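Local coordinates for protein VIN1 (Oscarella pearsei, PDB 6BFI) that binds actin filaments and may play a role in cell-cell adhesion, as a sponge member of the vinculin/alpha-catenin family, at residues 231-236 against 448-453; 656-661 against 701-706; 693-698 against 805-810. All blocks are in the same frame, centred on the assembly; numbering follows the deposited sequence.

All three contacts join helices of an all-helical chain, and they fall into two regions; none has a hydrogen bond between its segments. Contact 1 (231-236 with 448-453) lies across the chain's centre from the other two and is partly buried: one tyrosine ring meets a break between two helices, and its hydroxyl has polar partners in Asp447 and Lys237. Contacts 2 and 3, with centres about 14 Å apart, are buried and apolar, made by methionine, leucine, valine and alanine. Both use helix 690-710, contact 3 (693-698 with 805-810) on its earlier turns and contact 2 (656-661 with 701-706) on later ones, so this helix packs against helix 786-817 and helix 649-659 alike.

Contact 1: residues 231-236 against 448-453; sequences RDYVIQ and ISTAVV
The short break between helix 432-449 and helix 452-460 receives a single aromatic side chain, Tyr233 of helix 224-249, and Tyr233 meets Ile448, Thr450 and Ala451 there. The methyl CB of Ala451 lies over one face of the Tyr233 ring, 4.1 Å from its centroid and 20° off the ring normal, a CH-pi contact displaced toward the CD2 and CE2 rim. Further out, Ile448 lies roughly perpendicular to Tyr233. CD1 of Ile448 reaches CE2 of Tyr233 at 4.0 Å, while the phenolic OH of Tyr233 comes down on the backbone, 3.2 Å from CA of Ile448. The Ile448 CB bond heads away from Tyr233, but with CG1 anti to the backbone N (chi1 -172°) and a bend at chi2 (52°) its CD1 methyl returns to the ring. OG1 of Thr450 stands 3.6 Å from CE1 of Tyr233, oblique to the ring. No hydrogen bond joins the two segments; the polar ends are satisfied nearby. Asp447, just before segment 448-453, pairs through its carboxylate OD2 with Tyr233 OH across the contact, and through its backbone O with Thr450 OG1 on its own side; Tyr233 OH also bonds to Lys237 NZ. An alanine in place of Tyr233 would probably leave the Ala451 methyl without its aromatic face and Asp447 without its phenol partner. On the same helix as the tyrosine, Val234 and Ile235 pack on helix 185-215, and Val234 also touches Tyr471 of helix 466-493; beyond the break, Val452 packs on that same helix 466-493 and on helix 381-390.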
# COMPACT_ATOMS: atom_id res chain seq x y z
N ARG A 231 18.10 24.09 -10.04
CA ARG A 231 18.31 24.44 -8.64
C ARG A 231 16.99 24.65 -7.91
O ARG A 231 16.74 24.04 -6.87
CB ARG A 231 19.18 25.70 -8.55
CG ARG A 231 19.37 26.23 -7.14
CD ARG A 231 19.85 27.66 -7.19
NE ARG A 231 18.91 28.51 -7.91
CZ ARG A 231 19.20 29.70 -8.41
NH1 ARG A 231 20.43 30.20 -8.27
NH2 ARG A 231 18.28 30.40 -9.05
N ASP A 232 16.12 25.51 -8.46
CA ASP A 232 14.85 25.81 -7.79
C ASP A 232 13.95 24.58 -7.73
O ASP A 232 13.10 24.48 -6.83
CB ASP A 232 14.15 26.96 -8.50
CG ASP A 232 14.97 28.23 -8.51
OD1 ASP A 232 15.92 28.33 -7.70
OD2 ASP A 232 14.68 29.14 -9.32
N TYR A 233 14.10 23.65 -8.67
CA TYR A 233 13.38 22.39 -8.59
C TYR A 233 13.82 21.60 -7.37
O TYR A 233 12.98 21.05 -6.64
CB TYR A 233 13.59 21.58 -9.87
CG TYR A 233 13.18 20.12 -9.76
CD1 TYR A 233 11.86 19.74 -9.94
CD2 TYR A 233 14.12 19.14 -9.47
CE1 TYR A 233 11.48 18.41 -9.83
CE2 TYR A 233 13.75 17.81 -9.37
CZ TYR A 233 12.43 17.45 -9.55
OH TYR A 233 12.06 16.13 -9.44
N VAL A 234 15.13 21.53 -7.13
CA VAL A 234 15.60 20.81 -5.95
C VAL A 234 15.18 21.54 -4.68
O VAL A 234 14.80 20.91 -3.68
CB VAL A 234 17.12 20.61 -6.02
CG1 VAL A 234 17.61 19.82 -4.81
CG2 VAL A 234 17.50 19.89 -7.31
N ILE A 235 15.22 22.87 -4.69
CA ILE A 235 14.77 23.65 -3.54
C ILE A 235 13.31 23.36 -3.24
O ILE A 235 12.90 23.25 -2.08
CB ILE A 235 15.02 25.15 -3.76
CG1 ILE A 235 16.50 25.41 -4.02
CG2 ILE A 235 14.54 25.96 -2.57
CD1 ILE A 235 16.81 26.86 -4.36
N GLN A 236 12.48 23.24 -4.29
CA GLN A 236 11.06 22.98 -4.07
C GLN A 236 10.82 21.56 -3.59
O GLN A 236 9.94 21.32 -2.76
CB GLN A 236 10.27 23.27 -5.35
CG GLN A 236 9.45 24.55 -5.29
CD GLN A 236 8.37 24.52 -4.22
OE1 GLN A 236 7.96 23.45 -3.77
NE2 GLN A 236 7.92 25.70 -3.80
N ILE A 448 10.56 13.89 -11.45
CA ILE A 448 11.98 13.95 -11.76
C ILE A 448 12.21 14.09 -13.26
O ILE A 448 13.23 14.63 -13.69
CB ILE A 448 12.72 12.73 -11.18
CG1 ILE A 448 14.23 12.89 -11.33
CG2 ILE A 448 12.26 11.45 -11.85
CD1 ILE A 448 14.77 14.21 -10.80
N SER A 449 11.26 13.62 -14.07
CA SER A 449 11.38 13.79 -15.51
C SER A 449 11.31 15.26 -15.91
O SER A 449 11.87 15.65 -16.94
CB SER A 449 10.30 12.99 -16.24
OG SER A 449 10.44 11.60 -15.99
N THR A 450 10.63 16.09 -15.11
CA THR A 450 10.59 17.52 -15.43
C THR A 450 11.97 18.17 -15.41
O THR A 450 12.15 19.24 -16.01
CB THR A 450 9.67 18.27 -14.47
OG1 THR A 450 10.26 18.33 -13.17
CG2 THR A 450 8.31 17.59 -14.38
N ALA A 451 12.95 17.56 -14.75
CA ALA A 451 14.27 18.17 -14.58
C ALA A 451 15.31 17.63 -15.56
O ALA A 451 16.44 18.13 -15.57
CB ALA A 451 14.77 17.96 -13.15
N VAL A 452 14.96 16.65 -16.39
CA VAL A 452 15.94 16.01 -17.25
C VAL A 452 16.29 16.91 -18.44
O VAL A 452 17.47 17.15 -18.73
CB VAL A 452 15.43 14.64 -17.71
CG1 VAL A 452 16.27 14.11 -18.87
CG2 VAL A 452 15.46 13.66 -16.55
N VAL A 453 15.27 17.43 -19.14
CA VAL A 453 15.54 18.28 -20.30
C VAL A 453 16.25 19.57 -19.91
O VAL A 453 17.18 19.98 -20.63
CB VAL A 453 14.24 18.51 -21.09
CG1 VAL A 453 14.47 19.53 -22.20
CG2 VAL A 453 13.73 17.20 -21.66

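Contact 2: residues 656-661 against 701-706; sequences EMLRAP and KMAMMS
Met657 and Leu658 both start with CG anti to the carbonyl carbon (chi1 -72° in each), and from neighbouring positions near the end of helix 649-659 they extend toward helix 690-710, where Ala703 and Met704 meet them. The Met657 chain stays extended through chi2 and turns only at chi3, -50°, which swings its terminal methyl across to the other helix. Met704 answers with a chain folded at both chi2 and chi3, so that its sulfur, rather than its methyl, is presented to Met657. The two methionines meet nearly at right angles, with CE of Met657 3.6 Å from SD of Met704. The same methyl also rests on the alanine: CE of Met657 is 3.8 Å from CB of Ala703. Leu658 approaches that CB by one branch, its CD2 lying 4.0 Å from CB of Ala703, with CG of Leu658 close behind at 4.1 Å. The small Ala703 side chain is therefore shared by a methionine methyl and a leucine branch; a side chain this short is consistent with the close approach, CA of Leu658 standing 7.5 Å from CA of Ala703. Nothing polar bridges the segments, and dispersion between methyls, sulfur and hydrocarbon carries the contact. It is apolar helix-helix packing at the C-terminal end of helix 649-659, where Ala660 is the first residue to leave helical backbone angles, and it brings that short helix onto helix 690-710 of the helical bundle. Met704 continues along helix 649-659 to Glu650, Glu653 and Ala654. Leu658 also touches His671 of helix 669-682. Lys701 and Met705 face helix 718-745, and Met702 packs on Ala800, Leu803 and Met804 of helix 786-817, so helix 690-710 has helices 649-659, 669-682, 718-745 and 786-817 against it.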
# COMPACT_ATOMS: atom_id res chain seq x y z
N GLU A 656 -28.89 -14.52 15.48
CA GLU A 656 -30.21 -14.08 15.06
C GLU A 656 -30.19 -12.62 14.61
O GLU A 656 -30.89 -12.25 13.66
CB GLU A 656 -31.22 -14.28 16.19
CG GLU A 656 -31.57 -15.73 16.45
CD GLU A 656 -32.81 -15.88 17.30
OE1 GLU A 656 -33.46 -14.85 17.58
OE2 GLU A 656 -33.15 -17.02 17.68
N MET A 657 -29.39 -11.79 15.28
CA MET A 657 -29.28 -10.39 14.86
C MET A 657 -28.63 -10.27 13.49
O MET A 657 -29.12 -9.53 12.63
CB MET A 657 -28.49 -9.59 15.90
CG MET A 657 -29.22 -9.33 17.20
SD MET A 657 -28.42 -8.03 18.16
CE MET A 657 -26.72 -8.58 18.16
N LEU A 658 -27.54 -10.99 13.27
CA LEU A 658 -26.79 -10.86 12.02
C LEU A 658 -27.47 -11.55 10.85
O LEU A 658 -27.12 -11.28 9.70
CB LEU A 658 -25.37 -11.41 12.19
CG LEU A 658 -24.45 -10.52 13.04
CD1 LEU A 658 -23.05 -11.11 13.11
CD2 LEU A 658 -24.42 -9.11 12.48
N ARG A 659 -28.43 -12.45 11.10
CA ARG A 659 -29.21 -13.05 10.03
C ARG A 659 -30.58 -12.41 9.87
O ARG A 659 -31.26 -12.68 8.87
CB ARG A 659 -29.36 -14.56 10.26
CG ARG A 659 -28.02 -15.28 10.25
CD ARG A 659 -28.17 -16.78 10.21
NE ARG A 659 -26.86 -17.43 10.11
CZ ARG A 659 -26.21 -17.62 8.97
NH1 ARG A 659 -26.73 -17.21 7.82
NH2 ARG A 659 -25.02 -18.22 8.98
N ALA A 660 -31.00 -11.57 10.81
CA ALA A 660 -32.19 -10.75 10.65
C ALA A 660 -31.88 -9.58 9.73
O ALA A 660 -30.71 -9.29 9.45
CB ALA A 660 -32.67 -10.27 12.02
N PRO A 661 -32.90 -8.89 9.23
CA PRO A 661 -32.65 -7.71 8.40
C PRO A 661 -31.80 -6.67 9.13
O PRO A 661 -31.79 -6.60 10.36
CB PRO A 661 -34.06 -7.18 8.10
CG PRO A 661 -34.91 -8.40 8.14
CD PRO A 661 -34.32 -9.28 9.21
N LYS A 701 -19.61 -11.16 18.25
CA LYS A 701 -19.22 -10.35 19.40
C LYS A 701 -19.31 -8.86 19.09
O LYS A 701 -19.75 -8.07 19.94
CB LYS A 701 -17.80 -10.72 19.83
CG LYS A 701 -17.66 -12.14 20.35
CD LYS A 701 -16.21 -12.48 20.64
CE LYS A 701 -16.07 -13.86 21.27
NZ LYS A 701 -16.77 -13.95 22.58
N MET A 702 -18.92 -8.45 17.88
CA MET A 702 -18.96 -7.03 17.54
C MET A 702 -20.40 -6.53 17.44
O MET A 702 -20.69 -5.38 17.82
CB MET A 702 -18.22 -6.79 16.22
CG MET A 702 -18.09 -5.32 15.84
SD MET A 702 -16.99 -4.37 16.92
CE MET A 702 -15.39 -5.04 16.46
N ALA A 703 -21.31 -7.37 16.95
CA ALA A 703 -22.73 -7.01 16.96
C ALA A 703 -23.24 -6.85 18.39
O ALA A 703 -24.01 -5.92 18.68
CB ALA A 703 -23.55 -8.07 16.21
N MET A 704 -22.83 -7.75 19.29
CA MET A 704 -23.19 -7.59 20.69
C MET A 704 -22.67 -6.27 21.25
O MET A 704 -23.36 -5.59 22.01
CB MET A 704 -22.67 -8.77 21.51
CG MET A 704 -23.26 -10.11 21.10
SD MET A 704 -25.05 -10.04 20.95
CE MET A 704 -25.54 -9.67 22.64
N MET A 705 -21.44 -5.89 20.87
CA MET A 705 -20.91 -4.60 21.30
C MET A 705 -21.79 -3.47 20.81
O MET A 705 -22.11 -2.55 21.57
CB MET A 705 -19.47 -4.40 20.82
CG MET A 705 -19.00 -2.96 21.03
SD MET A 705 -17.31 -2.57 20.53
CE MET A 705 -16.39 -3.66 21.61
N SER A 706 -22.18 -3.51 19.53
CA SER A 706 -23.10 -2.50 19.01
C SER A 706 -24.34 -2.38 19.88
O SER A 706 -24.73 -1.28 20.29
CB SER A 706 -23.48 -2.84 17.57
OG SER A 706 -24.49 -1.96 17.09

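Contact 3: residues 693-698 against 805-810; sequences SLVKQM and RTVKDV
Two apolar meetings, both made by Val807, join Val695 and Met698 of helix 690-710 to helix 786-817. In the first, valine faces valine: the methyls CG1 of Val695 and CG1 of Val807 are 3.8 Å apart, and CG2 of Val695 is 3.9 Å from that same CG1 of Val807, so one methyl of Val807 meets both branches of Val695. The two valines run antiparallel alongside each other. In the second, sulfur meets methyl: SD of Met698 lies 3.7 Å from CG2 of Val807. The methionine, with CG anti to the backbone N (chi1 -170°), runs extended to its sulfur and bends only at chi3, -48°, turning its terminal methyl aside. Val807 thus spends one branch on each partner, one helical turn apart. Polar bonds play no part across the segments. Val695 also packs on Val677 and Ala681 of helix 669-682, and both Val695 and Met698 touch Leu736 of helix 718-745, so the two partners of Val807 also line contacts with those helices. An apolar interior shared by amphipathic helices is the hallmark of a helical bundle, and the four helices meeting here are consistent with the C-terminal bundle of the vinculin family.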
# COMPACT_ATOMS: atom_id res chain seq x y z
N SER A 693 -14.21 -19.60 11.39
CA SER A 693 -14.87 -19.71 12.69
C SER A 693 -14.53 -18.52 13.58
O SER A 693 -15.42 -17.89 14.16
CB SER A 693 -14.45 -21.02 13.37
OG SER A 693 -14.53 -22.11 12.46
N LEU A 694 -13.23 -18.20 13.69
CA LEU A 694 -12.82 -17.06 14.50
C LEU A 694 -13.44 -15.77 13.99
O LEU A 694 -13.86 -14.91 14.78
CB LEU A 694 -11.29 -16.93 14.50
CG LEU A 694 -10.46 -18.14 14.95
CD1 LEU A 694 -9.00 -17.75 15.09
CD2 LEU A 694 -11.00 -18.72 16.25
N VAL A 695 -13.53 -15.61 12.67
CA VAL A 695 -14.04 -14.37 12.10
C VAL A 695 -15.55 -14.25 12.34
O VAL A 695 -16.05 -13.17 12.68
CB VAL A 695 -13.69 -14.27 10.61
CG1 VAL A 695 -14.40 -13.10 9.99
CG2 VAL A 695 -12.19 -14.12 10.44
N LYS A 696 -16.29 -15.34 12.16
CA LYS A 696 -17.72 -15.31 12.44
C LYS A 696 -17.98 -15.00 13.91
O LYS A 696 -18.83 -14.16 14.23
CB LYS A 696 -18.36 -16.64 12.05
CG LYS A 696 -18.99 -16.65 10.66
CD LYS A 696 -19.62 -18.00 10.37
CE LYS A 696 -20.39 -17.98 9.06
NZ LYS A 696 -20.98 -19.31 8.74
N GLN A 697 -17.26 -15.67 14.81
CA GLN A 697 -17.40 -15.38 16.23
C GLN A 697 -17.10 -13.92 16.53
O GLN A 697 -17.81 -13.27 17.31
CB GLN A 697 -16.47 -16.30 17.04
CG GLN A 697 -16.62 -16.19 18.55
CD GLN A 697 -17.75 -17.05 19.10
OE1 GLN A 697 -18.73 -17.34 18.40
NE2 GLN A 697 -17.61 -17.47 20.35
N MET A 698 -16.06 -13.37 15.90
CA MET A 698 -15.71 -11.97 16.11
C MET A 698 -16.82 -11.05 15.61
O MET A 698 -17.10 -10.01 16.23
CB MET A 698 -14.39 -11.64 15.41
CG MET A 698 -13.82 -10.28 15.76
SD MET A 698 -12.20 -10.01 15.02
CE MET A 698 -11.37 -11.54 15.46
N ARG A 805 -13.16 -3.73 8.82
CA ARG A 805 -12.55 -3.66 7.49
C ARG A 805 -11.27 -4.48 7.44
O ARG A 805 -11.04 -5.26 6.51
CB ARG A 805 -12.27 -2.21 7.11
CG ARG A 805 -13.50 -1.40 6.76
CD ARG A 805 -13.11 -0.08 6.11
NE ARG A 805 -12.26 0.73 6.98
CZ ARG A 805 -12.71 1.67 7.81
NH1 ARG A 805 -14.01 1.92 7.88
NH2 ARG A 805 -11.87 2.35 8.57
N THR A 806 -10.42 -4.32 8.46
CA THR A 806 -9.16 -5.05 8.50
C THR A 806 -9.39 -6.56 8.53
O THR A 806 -8.73 -7.31 7.80
CB THR A 806 -8.34 -4.60 9.71
OG1 THR A 806 -8.08 -3.20 9.61
CG2 THR A 806 -7.02 -5.35 9.76
N VAL A 807 -10.33 -7.02 9.35
CA VAL A 807 -10.59 -8.46 9.45
C VAL A 807 -11.10 -9.01 8.13
O VAL A 807 -10.70 -10.10 7.70
CB VAL A 807 -11.57 -8.75 10.60
CG1 VAL A 807 -12.00 -10.21 10.59
CG2 VAL A 807 -10.95 -8.39 11.94
N LYS A 808 -11.99 -8.27 7.46
CA LYS A 808 -12.51 -8.71 6.17
C LYS A 808 -11.39 -8.84 5.14
O LYS A 808 -11.23 -9.88 4.48
CB LYS A 808 -13.59 -7.73 5.71
CG LYS A 808 -14.00 -7.83 4.26
CD LYS A 808 -15.10 -6.82 3.98
CE LYS A 808 -15.46 -6.77 2.51
NZ LYS A 808 -16.58 -5.82 2.25
N ASP A 809 -10.58 -7.78 5.00
CA ASP A 809 -9.44 -7.86 4.10
C ASP A 809 -8.47 -8.97 4.50
O ASP A 809 -7.75 -9.50 3.64
CB ASP A 809 -8.72 -6.51 4.05
CG ASP A 809 -9.55 -5.44 3.37
OD1 ASP A 809 -10.25 -5.76 2.39
OD2 ASP A 809 -9.49 -4.27 3.81
N VAL A 810 -8.45 -9.34 5.78
CA VAL A 810 -7.62 -10.46 6.21
C VAL A 810 -8.23 -11.78 5.75
O VAL A 810 -7.50 -12.73 5.44
CB VAL A 810 -7.42 -10.42 7.74
CG1 VAL A 810 -6.96 -11.78 8.27
CG2 VAL A 810 -6.41 -9.36 8.11